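Local atomic coordinates of thiamine-binding periplasmic protein (Escherichia coli, PDB entry 2QRY), a protein that binds thiamine, thiamine phosphate and thiamine diphosphate with high affinity in the periplasm and serves the ThiBPQ ABC transporter in thiamine import. Residues Thr195-Trp200 with Tyr204-Lys209; Ser32-Trp37 with Leu57-Asp62; Gly113-Asp118 with Val247-Arg252. All blocks are in the same frame, centred on the assembly; numbering follows the deposited sequence.

How the contacts relate
Along the chain contact 2 closes first; the loop 113-118 of contact 3 follows, contact 1 is nested inside the loop that contact 3 closes, and strand 243-252 completes contact 3. All three reach one branched sheet and all touch thiamin phosphate. The centres of contacts 1 and 2 lie about 16 Å apart, yet they touch directly beside the ligand, K198 and G199 against D62 and W200 against S32. Contact 3 touches neither: its centre is about 20 Å from that of contact 2 and about 28 Å from that of contact 1. This is consistent with a two-lobed periplasmic binding protein, contacts 2 and 3 in one lobe, contact 1 in the other, and the ligand between.

Contact 1 (Thr195-Trp200 with Tyr204-Lys209); sequences TVTKGW and YGLFLK. With TPS (thiamin phosphate), chain E.
W200 and Y204 stand one helical turn apart at the start of helix 200-208, which follows strand 193-197 and points its N-terminal end at the phosphate of thiamin phosphate; W200 is an established thiamine-binding residue. The turn is closed by Y204 N donating to W200 O at 2.8 Å, nearly straight at 173°. Both aromatic side chains swing the same way off the helix. Y204 CB sits over the indole, offset toward the rim, 4.1 Å from the centroid of the six-membered ring, a CH-pi contact. Beyond it, W200 CZ2 comes over a face of the phenol, 3.5 Å from Y204 CG. The two planes are 28° apart and so far slid that the rings barely overlap. With CG anti to the backbone N (chi1 169°), W200 turns its opposite face to the ligand, where thiazolium C2 rides 3.3 Å above the centre of the indole plane. NE1 is held by S217 OG. W200 N, just after the N-cap G199, donates to phosphate O1 at 3.1 Å. Farther back, L206 CD1 packs on T195 CG2 at 3.8 Å and meets T197 CG2 tip to tip, while T197 OG1 donates to G199 O at 2.6 Å. Thus the helix start offers an amide to the phosphate and a pi face to the thiazolium, whose positive charge the indole would probably favour, with Y204 backing that indole.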
loop_
_atom_site.group_PDB
_atom_site.type_symbol
_atom_site.label_atom_id
_atom_site.label_comp_id
_atom_site.label_asym_id
_atom_site.label_seq_id
_atom_site.Cartn_x
_atom_site.Cartn_y
_atom_site.Cartn_z
ATOM N N THR A 195 -13.082 14.637 -3.253
ATOM C CA THR A 195 -12.086 15.063 -2.278
ATOM C C THR A 195 -10.827 14.202 -2.341
ATOM O O THR A 195 -10.797 13.163 -3.003
ATOM C CB THR A 195 -12.646 15.000 -0.835
ATOM O OG1 THR A 195 -11.761 15.702 0.047
ATOM C CG2 THR A 195 -12.771 13.556 -0.370
ATOM N N VAL A 196 -9.790 14.651 -1.649
ATOM C CA VAL A 196 -8.533 13.932 -1.596
ATOM C C VAL A 196 -8.090 13.888 -0.138
ATOM O O VAL A 196 -7.922 14.930 0.494
ATOM C CB VAL A 196 -7.451 14.636 -2.417
ATOM C CG1 VAL A 196 -6.147 13.847 -2.328
ATOM C CG2 VAL A 196 -7.910 14.791 -3.857
ATOM N N THR A 197 -7.910 12.683 0.392
ATOM C CA THR A 197 -7.497 12.511 1.777
ATOM C C THR A 197 -6.007 12.145 1.874
ATOM O O THR A 197 -5.393 11.719 0.893
ATOM C CB THR A 197 -8.300 11.394 2.441
ATOM O OG1 THR A 197 -7.898 10.141 1.882
ATOM C CG2 THR A 197 -9.790 11.584 2.191
ATOM N N LYS A 198 -5.441 12.301 3.068
ATOM C CA LYS A 198 -4.039 11.993 3.304
ATOM C C LYS A 198 -3.816 10.487 3.364
ATOM O O LYS A 198 -2.764 9.986 2.965
ATOM C CB LYS A 198 -3.574 12.618 4.626
ATOM C CG LYS A 198 -3.304 14.106 4.562
ATOM C CD LYS A 198 -2.797 14.613 5.904
ATOM C CE LYS A 198 -2.109 15.946 5.753
ATOM N NZ LYS A 198 -2.963 16.882 4.987
ATOM N N GLY A 199 -4.814 9.777 3.878
ATOM C CA GLY A 199 -4.703 8.342 3.995
ATOM C C GLY A 199 -5.869 7.585 3.400
ATOM O O GLY A 199 -6.951 8.131 3.196
ATOM N N TRP A 200 -5.629 6.309 3.131
ATOM C CA TRP A 200 -6.617 5.415 2.549
ATOM C C TRP A 200 -7.855 5.230 3.431
ATOM O O TRP A 200 -8.979 5.299 2.954
ATOM C CB TRP A 200 -5.957 4.057 2.279
ATOM C CG TRP A 200 -6.920 2.972 1.927
ATOM C CD1 TRP A 200 -7.387 2.654 0.685
ATOM C CD2 TRP A 200 -7.571 2.085 2.843
ATOM N NE1 TRP A 200 -8.293 1.621 0.770
ATOM C CE2 TRP A 200 -8.425 1.253 2.083
ATOM C CE3 TRP A 200 -7.515 1.909 4.232
ATOM C CZ2 TRP A 200 -9.219 0.258 2.669
ATOM C CZ3 TRP A 200 -8.309 0.912 4.815
ATOM C CH2 TRP A 200 -9.146 0.104 4.034
ATOM N N TYR A 204 -11.625 5.469 1.932
ATOM C CA TYR A 204 -12.497 4.308 1.822
ATOM C C TYR A 204 -13.763 4.487 2.649
ATOM O O TYR A 204 -14.855 4.086 2.237
ATOM C CB TYR A 204 -11.734 3.045 2.257
ATOM C CG TYR A 204 -12.226 1.785 1.584
ATOM C CD1 TYR A 204 -13.122 0.931 2.224
ATOM C CD2 TYR A 204 -11.833 1.471 0.282
ATOM C CE1 TYR A 204 -13.618 -0.209 1.583
ATOM C CE2 TYR A 204 -12.319 0.339 -0.370
ATOM C CZ TYR A 204 -13.213 -0.497 0.284
ATOM O OH TYR A 204 -13.705 -1.612 -0.359
ATOM N N GLY A 205 -13.621 5.108 3.809
ATOM C CA GLY A 205 -14.775 5.339 4.657
ATOM C C GLY A 205 -15.797 6.248 4.000
ATOM O O GLY A 205 -17.006 5.999 4.093
ATOM N N LEU A 206 -15.325 7.305 3.341
ATOM C CA LEU A 206 -16.235 8.224 2.672
ATOM C C LEU A 206 -16.908 7.466 1.541
ATOM O O LEU A 206 -18.097 7.630 1.303
ATOM C CB LEU A 206 -15.482 9.435 2.120
ATOM C CG LEU A 206 -14.802 10.328 3.158
ATOM C CD1 LEU A 206 -13.888 11.311 2.459
ATOM C CD2 LEU A 206 -15.857 11.055 3.981
ATOM N N PHE A 207 -16.155 6.621 0.845
ATOM C CA PHE A 207 -16.752 5.852 -0.235
ATOM C C PHE A 207 -17.907 5.020 0.318
ATOM O O PHE A 207 -19.032 5.096 -0.181
ATOM C CB PHE A 207 -15.720 4.926 -0.884
ATOM C CG PHE A 207 -16.329 3.830 -1.725
ATOM C CD1 PHE A 207 -16.973 4.123 -2.923
ATOM C CD2 PHE A 207 -16.264 2.498 -1.305
ATOM C CE1 PHE A 207 -17.552 3.100 -3.700
ATOM C CE2 PHE A 207 -16.832 1.468 -2.066
ATOM C CZ PHE A 207 -17.481 1.774 -3.271
ATOM N N LEU A 208 -17.626 4.236 1.356
ATOM C CA LEU A 208 -18.646 3.385 1.955
ATOM C C LEU A 208 -19.836 4.189 2.464
ATOM O O LEU A 208 -20.949 3.670 2.538
ATOM C CB LEU A 208 -18.055 2.561 3.095
ATOM C CG LEU A 208 -16.983 1.563 2.668
ATOM C CD1 LEU A 208 -16.372 0.926 3.896
ATOM C CD2 LEU A 208 -17.595 0.511 1.761
ATOM N N LYS A 209 -19.605 5.449 2.820
ATOM C CA LYS A 209 -20.687 6.300 3.294
ATOM C C LYS A 209 -21.492 6.875 2.121
ATOM O O LYS A 209 -22.511 7.535 2.322
ATOM C CB LYS A 209 -20.133 7.420 4.188
ATOM C CG LYS A 209 -19.898 6.963 5.630
ATOM C CD LYS A 209 -19.182 7.998 6.498
ATOM C CE LYS A 209 -17.692 8.084 6.154
ATOM N NZ LYS A 209 -16.892 8.898 7.127
HETATM C CM2 TPS E . -10.972 -3.292 2.496
HETATM N N3 TPS E . -4.664 -1.454 2.309
HETATM C C2 TPS E . -5.504 -0.482 2.607
HETATM S S1 TPS E . -4.503 0.913 2.753
HETATM C C5 TPS E . -2.954 0.136 2.398
HETATM C C4 TPS E . -3.335 -1.173 2.194
HETATM C CM4 TPS E . -2.301 -2.239 1.849
HETATM C C6 TPS E . -1.643 0.857 2.356
HETATM C C7 TPS E . -2.069 2.256 2.802
HETATM O O7 TPS E . -1.017 3.212 2.813
HETATM N N1A TPS E . -8.881 -3.099 1.214
HETATM C C2A TPS E . -9.467 -3.183 2.412
HETATM N N3A TPS E . -8.746 -3.169 3.531
HETATM C C4A TPS E . -7.399 -3.070 3.499
HETATM N N4A TPS E . -6.677 -3.053 4.678
HETATM C C5A TPS E . -6.736 -2.978 2.234
HETATM C C6A TPS E . -7.549 -2.998 1.089
HETATM C C7A TPS E . -5.199 -2.856 2.091
HETATM P P1 TPS E . -1.670 4.602 3.318
HETATM O O1 TPS E . -2.883 4.961 2.414
HETATM O O2 TPS E . -0.598 5.766 3.345
HETATM O O3 TPS E . -2.190 4.396 4.757
#

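Contact 2 (Ser32-Trp37 with Leu57-Asp62); sequences SFAADW and LVALED. With TPS (thiamin phosphate), chain E.
L57 and A34 meet methylene to methyl, and the leucine is the side chain to follow. Its CB lies 4.4 Å from A34 CB, the nearest approach of that side chain to segment 32-37. From there CG lies anti to the carbonyl carbon, beside the backbone N (chi1 -77°), which carries it away from the alanine and toward F33. CD2 ends 4.5 Å from F33 CE2 and CD1 faces the same ring slightly farther off, a loose approach that still covers part of the phenyl. Two residues on, A59 CB returns to A34 CB at 4.1 Å, so the alanine methyl rests against both residues that strand 54-59 turns toward the helix. Nothing polar joins the two segments; the ends nearest the ligand are polar instead. S32 OG, in the thiamin phosphate pocket, lies 3.8 Å from ligand S1, and D62, an established thiamine-binding residue, brings OD1 to 2.8 Å from phosphate O3. The packing thus joins two elements that each end at the ligand. Strand 54-59 runs parallel to strand 24-29, on which A34 (T29) and L57 (V27) also pack, so the short helix 31-34 lies against both strands of the pair.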
loop_
_atom_site.group_PDB
_atom_site.type_symbol
_atom_site.label_atom_id
_atom_site.label_comp_id
_atom_site.label_asym_id
_atom_site.label_seq_id
_atom_site.Cartn_x
_atom_site.Cartn_y
_atom_site.Cartn_z
ATOM N N SER A 32 -4.285 1.373 9.081
ATOM C CA SER A 32 -5.058 0.192 8.728
ATOM C C SER A 32 -4.312 -1.104 9.073
ATOM O O SER A 32 -4.925 -2.162 9.175
ATOM C CB SER A 32 -5.433 0.217 7.244
ATOM O OG SER A 32 -4.288 0.158 6.425
ATOM N N PHE A 33 -2.998 -1.027 9.274
ATOM C CA PHE A 33 -2.242 -2.229 9.616
ATOM C C PHE A 33 -2.401 -2.544 11.102
ATOM O O PHE A 33 -2.737 -3.670 11.469
ATOM C CB PHE A 33 -0.754 -2.063 9.294
ATOM C CG PHE A 33 0.037 -3.339 9.413
ATOM C CD1 PHE A 33 0.133 -4.220 8.340
ATOM C CD2 PHE A 33 0.668 -3.673 10.604
ATOM C CE1 PHE A 33 0.848 -5.412 8.452
ATOM C CE2 PHE A 33 1.387 -4.867 10.726
ATOM C CZ PHE A 33 1.478 -5.737 9.649
ATOM N N ALA A 34 -2.169 -1.547 11.950
ATOM C CA ALA A 34 -2.274 -1.726 13.397
ATOM C C ALA A 34 -3.712 -1.694 13.920
ATOM O O ALA A 34 -3.955 -1.938 15.103
ATOM C CB ALA A 34 -1.446 -0.665 14.110
ATOM N N ALA A 35 -4.664 -1.399 13.041
ATOM C CA ALA A 35 -6.068 -1.328 13.436
ATOM C C ALA A 35 -6.531 -2.605 14.120
ATOM O O ALA A 35 -6.030 -3.692 13.826
ATOM C CB ALA A 35 -6.938 -1.054 12.215
ATOM N N ASP A 36 -7.490 -2.472 15.032
ATOM C CA ASP A 36 -8.021 -3.630 15.735
ATOM C C ASP A 36 -8.495 -4.665 14.728
ATOM O O ASP A 36 -8.462 -5.862 14.998
ATOM C CB ASP A 36 -9.197 -3.239 16.636
ATOM C CG ASP A 36 -8.751 -2.573 17.923
ATOM O OD1 ASP A 36 -7.782 -3.064 18.543
ATOM O OD2 ASP A 36 -9.378 -1.567 18.324
ATOM N N TRP A 37 -8.937 -4.202 13.563
ATOM C CA TRP A 37 -9.422 -5.110 12.535
ATOM C C TRP A 37 -8.348 -5.497 11.527
ATOM O O TRP A 37 -8.598 -6.305 10.631
ATOM C CB TRP A 37 -10.621 -4.481 11.823
ATOM C CG TRP A 37 -10.384 -3.067 11.399
ATOM C CD1 TRP A 37 -9.758 -2.643 10.263
ATOM C CD2 TRP A 37 -10.735 -1.885 12.129
ATOM N NE1 TRP A 37 -9.695 -1.269 10.239
ATOM C CE2 TRP A 37 -10.287 -0.778 11.373
ATOM C CE3 TRP A 37 -11.384 -1.653 13.351
ATOM C CZ2 TRP A 37 -10.465 0.545 11.799
ATOM C CZ3 TRP A 37 -11.564 -0.335 13.775
ATOM C CH2 TRP A 37 -11.105 0.745 12.999
ATOM N N LEU A 57 3.504 -1.735 18.082
ATOM C CA LEU A 57 3.108 -1.266 16.760
ATOM C C LEU A 57 2.483 0.117 16.851
ATOM O O LEU A 57 1.409 0.292 17.420
ATOM C CB LEU A 57 2.117 -2.244 16.138
ATOM C CG LEU A 57 2.756 -3.516 15.584
ATOM C CD1 LEU A 57 1.685 -4.576 15.316
ATOM C CD2 LEU A 57 3.525 -3.170 14.313
ATOM N N VAL A 58 3.160 1.098 16.276
ATOM C CA VAL A 58 2.688 2.468 16.317
ATOM C C VAL A 58 2.123 2.936 14.982
ATOM O O VAL A 58 2.869 3.102 14.015
ATOM C CB VAL A 58 3.842 3.423 16.713
ATOM C CG1 VAL A 58 3.309 4.822 16.919
ATOM C CG2 VAL A 58 4.532 2.920 17.971
ATOM N N ALA A 59 0.808 3.134 14.926
ATOM C CA ALA A 59 0.166 3.632 13.712
ATOM C C ALA A 59 0.521 5.116 13.707
ATOM O O ALA A 59 -0.225 5.950 14.225
ATOM C CB ALA A 59 -1.334 3.445 13.794
ATOM N N LEU A 60 1.658 5.434 13.103
ATOM C CA LEU A 60 2.184 6.793 13.082
ATOM C C LEU A 60 1.880 7.692 11.883
ATOM O O LEU A 60 1.588 8.881 12.038
ATOM C CB LEU A 60 3.699 6.715 13.257
ATOM C CG LEU A 60 4.268 7.775 14.183
ATOM C CD1 LEU A 60 3.539 7.698 15.521
ATOM C CD2 LEU A 60 5.762 7.565 14.357
ATOM N N GLU A 61 1.982 7.137 10.687
ATOM C CA GLU A 61 1.751 7.917 9.485
ATOM C C GLU A 61 1.258 6.997 8.389
ATOM O O GLU A 61 1.218 5.774 8.547
ATOM C CB GLU A 61 3.064 8.546 8.996
ATOM C CG GLU A 61 3.767 9.495 9.952
ATOM C CD GLU A 61 3.200 10.899 9.907
ATOM O OE1 GLU A 61 2.426 11.210 8.977
ATOM O OE2 GLU A 61 3.544 11.701 10.799
ATOM N N ASP A 62 0.895 7.608 7.273
ATOM C CA ASP A 62 0.473 6.871 6.111
ATOM C C ASP A 62 1.774 6.455 5.408
ATOM O O ASP A 62 2.848 6.979 5.715
ATOM C CB ASP A 62 -0.398 7.763 5.229
ATOM C CG ASP A 62 -1.801 7.915 5.784
ATOM O OD1 ASP A 62 -2.460 6.872 5.989
ATOM O OD2 ASP A 62 -2.246 9.060 6.027
HETATM C CM2 TPS E . -10.972 -3.292 2.496
HETATM N N3 TPS E . -4.664 -1.454 2.309
HETATM C C2 TPS E . -5.504 -0.482 2.607
HETATM S S1 TPS E . -4.503 0.913 2.753
HETATM C C5 TPS E . -2.954 0.136 2.398
HETATM C C4 TPS E . -3.335 -1.173 2.194
HETATM C CM4 TPS E . -2.301 -2.239 1.849
HETATM C C6 TPS E . -1.643 0.857 2.356
HETATM C C7 TPS E . -2.069 2.256 2.802
HETATM O O7 TPS E . -1.017 3.212 2.813
HETATM N N1A TPS E . -8.881 -3.099 1.214
HETATM C C2A TPS E . -9.467 -3.183 2.412
HETATM N N3A TPS E . -8.746 -3.169 3.531
HETATM C C4A TPS E . -7.399 -3.070 3.499
HETATM N N4A TPS E . -6.677 -3.053 4.678
HETATM C C5A TPS E . -6.736 -2.978 2.234
HETATM C C6A TPS E . -7.549 -2.998 1.089
HETATM C C7A TPS E . -5.199 -2.856 2.091
HETATM P P1 TPS E . -1.670 4.602 3.318
HETATM O O1 TPS E . -2.883 4.961 2.414
HETATM O O2 TPS E . -0.598 5.766 3.345
HETATM O O3 TPS E . -2.190 4.396 4.757
#

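Contact 3 (Gly113-Asp118 with Val247-Arg252); sequences GGWNND and VEVAAR. With TPS (thiamin phosphate), chain E.
V247 and V249 receive the indole of W115, which the loop 113-118 lowers onto strand 243-252. V247 comes first: its CG1, the branch anti to the backbone N (chi1 176°), approaches the six-membered ring obliquely, 3.7 Å from W115 CZ3. E248 turns away from the loop, and its OE2 comes 3.3 Å from the thiazolium methyl CM4 of thiamin phosphate. OE1 is hydrogen-bonded to Y30 OH, which helps fix the carboxylate beside a ring whose positive charge it may offset; D124 places a second acid close by. V249 faces W115 again, and V249 CG1 presses on the far end of the indole, 3.4 Å from W115 CH2. The two valines thus follow the benzo rim from CZ3 round to CZ2, while the pyrrole side is tied to the loop's own continuation by W115 NE1 bonding F120 O. Beyond V249 the strand's other face, through A250, meets helix 259-269. Strand 243-252 pairs antiparallel with strand 81-86, the edge of the parallel run 54-59, 24-29, 81-86, and is the inserted returning strand that marks the lobes of type II periplasmic binding proteins.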
loop_
_atom_site.group_PDB
_atom_site.type_symbol
_atom_site.label_atom_id
_atom_site.label_comp_id
_atom_site.label_asym_id
_atom_site.label_seq_id
_atom_site.Cartn_x
_atom_site.Cartn_y
_atom_site.Cartn_z
ATOM N N GLY A 113 7.518 -10.529 -10.219
ATOM C CA GLY A 113 8.615 -9.743 -10.741
ATOM C C GLY A 113 9.875 -10.044 -9.959
ATOM O O GLY A 113 10.943 -9.508 -10.248
ATOM N N GLY A 114 9.747 -10.910 -8.959
ATOM C CA GLY A 114 10.891 -11.275 -8.146
ATOM C C GLY A 114 11.256 -10.213 -7.130
ATOM O O GLY A 114 10.588 -9.184 -7.017
ATOM N N TRP A 115 12.323 -10.461 -6.384
ATOM C CA TRP A 115 12.759 -9.517 -5.377
ATOM C C TRP A 115 14.194 -9.762 -4.949
ATOM O O TRP A 115 14.530 -10.831 -4.443
ATOM C CB TRP A 115 11.831 -9.587 -4.164
ATOM C CG TRP A 115 12.116 -8.541 -3.132
ATOM C CD1 TRP A 115 12.994 -8.629 -2.086
ATOM C CD2 TRP A 115 11.542 -7.234 -3.066
ATOM N NE1 TRP A 115 12.999 -7.457 -1.373
ATOM C CE2 TRP A 115 12.117 -6.581 -1.953
ATOM C CE3 TRP A 115 10.595 -6.549 -3.841
ATOM C CZ2 TRP A 115 11.776 -5.274 -1.593
ATOM C CZ3 TRP A 115 10.256 -5.252 -3.485
ATOM C CH2 TRP A 115 10.846 -4.628 -2.371
ATOM N N ASN A 116 15.037 -8.761 -5.165
ATOM C CA ASN A 116 16.442 -8.840 -4.789
ATOM C C ASN A 116 16.805 -7.555 -4.060
ATOM O O ASN A 116 17.065 -6.531 -4.692
ATOM C CB ASN A 116 17.313 -9.007 -6.031
ATOM N N ASN A 117 16.807 -7.605 -2.732
ATOM C CA ASN A 117 17.141 -6.433 -1.926
ATOM C C ASN A 117 17.635 -6.845 -0.543
ATOM O O ASN A 117 16.959 -7.577 0.179
ATOM C CB ASN A 117 15.922 -5.509 -1.796
ATOM C CG ASN A 117 16.278 -4.148 -1.219
ATOM O OD1 ASN A 117 16.593 -4.021 -0.031
ATOM N ND2 ASN A 117 16.242 -3.125 -2.062
ATOM N N ASP A 118 18.821 -6.356 -0.186
ATOM C CA ASP A 118 19.452 -6.666 1.094
ATOM C C ASP A 118 18.848 -5.936 2.291
ATOM O O ASP A 118 19.027 -6.361 3.439
ATOM C CB ASP A 118 20.950 -6.348 1.009
ATOM N N VAL A 247 4.392 -3.619 -3.657
ATOM C CA VAL A 247 4.978 -4.630 -2.804
ATOM C C VAL A 247 5.342 -3.850 -1.558
ATOM O O VAL A 247 6.243 -3.018 -1.588
ATOM C CB VAL A 247 6.266 -5.241 -3.405
ATOM C CG1 VAL A 247 6.869 -6.221 -2.419
ATOM C CG2 VAL A 247 5.958 -5.936 -4.726
ATOM N N GLU A 248 4.627 -4.093 -0.467
ATOM C CA GLU A 248 4.916 -3.385 0.773
ATOM C C GLU A 248 6.132 -4.022 1.417
ATOM O O GLU A 248 6.340 -5.225 1.303
ATOM C CB GLU A 248 3.719 -3.453 1.722
ATOM C CG GLU A 248 2.430 -2.967 1.102
ATOM C CD GLU A 248 1.370 -2.680 2.139
ATOM O OE1 GLU A 248 1.291 -1.517 2.603
ATOM O OE2 GLU A 248 0.628 -3.622 2.498
ATOM N N VAL A 249 6.923 -3.216 2.107
ATOM C CA VAL A 249 8.136 -3.716 2.731
ATOM C C VAL A 249 8.372 -3.171 4.127
ATOM O O VAL A 249 7.701 -2.246 4.581
ATOM C CB VAL A 249 9.368 -3.351 1.879
ATOM C CG1 VAL A 249 9.194 -3.871 0.463
ATOM C CG2 VAL A 249 9.550 -1.848 1.857
ATOM N N ALA A 250 9.345 -3.768 4.799
ATOM C CA ALA A 250 9.743 -3.362 6.132
ATOM C C ALA A 250 11.273 -3.428 6.188
ATOM O O ALA A 250 11.899 -4.172 5.425
ATOM C CB ALA A 250 9.134 -4.283 7.164
ATOM N N ALA A 251 11.868 -2.637 7.075
ATOM C CA ALA A 251 13.314 -2.624 7.234
ATOM C C ALA A 251 13.669 -2.154 8.640
ATOM O O ALA A 251 12.897 -1.428 9.277
ATOM C CB ALA A 251 13.943 -1.707 6.206
ATOM N N ARG A 252 14.832 -2.576 9.125
ATOM C CA ARG A 252 15.276 -2.184 10.453
ATOM C C ARG A 252 16.117 -0.920 10.313
ATOM O O ARG A 252 16.801 -0.729 9.309
ATOM C CB ARG A 252 16.086 -3.312 11.099
ATOM C CG ARG A 252 17.500 -3.516 10.561
ATOM C CD ARG A 252 18.104 -4.795 11.151
ATOM N NE ARG A 252 19.560 -4.749 11.314
ATOM C CZ ARG A 252 20.205 -3.868 12.080
ATOM N NH1 ARG A 252 19.532 -2.942 12.760
ATOM N NH2 ARG A 252 21.527 -3.919 12.181
HETATM C CM2 TPS E . -10.972 -3.292 2.496
HETATM N N3 TPS E . -4.664 -1.454 2.309
HETATM C C2 TPS E . -5.504 -0.482 2.607
HETATM S S1 TPS E . -4.503 0.913 2.753
HETATM C C5 TPS E . -2.954 0.136 2.398
HETATM C C4 TPS E . -3.335 -1.173 2.194
HETATM C CM4 TPS E . -2.301 -2.239 1.849
HETATM C C6 TPS E . -1.643 0.857 2.356
HETATM C C7 TPS E . -2.069 2.256 2.802
HETATM O O7 TPS E . -1.017 3.212 2.813
HETATM N N1A TPS E . -8.881 -3.099 1.214
HETATM C C2A TPS E . -9.467 -3.183 2.412
HETATM N N3A TPS E . -8.746 -3.169 3.531
HETATM C C4A TPS E . -7.399 -3.070 3.499
HETATM N N4A TPS E . -6.677 -3.053 4.678
HETATM C C5A TPS E . -6.736 -2.978 2.234
HETATM C C6A TPS E . -7.549 -2.998 1.089
HETATM C C7A TPS E . -5.199 -2.856 2.091
HETATM P P1 TPS E . -1.670 4.602 3.318
HETATM O O1 TPS E . -2.883 4.961 2.414
HETATM O O2 TPS E . -0.598 5.766 3.345
HETATM O O3 TPS E . -2.190 4.396 4.757
#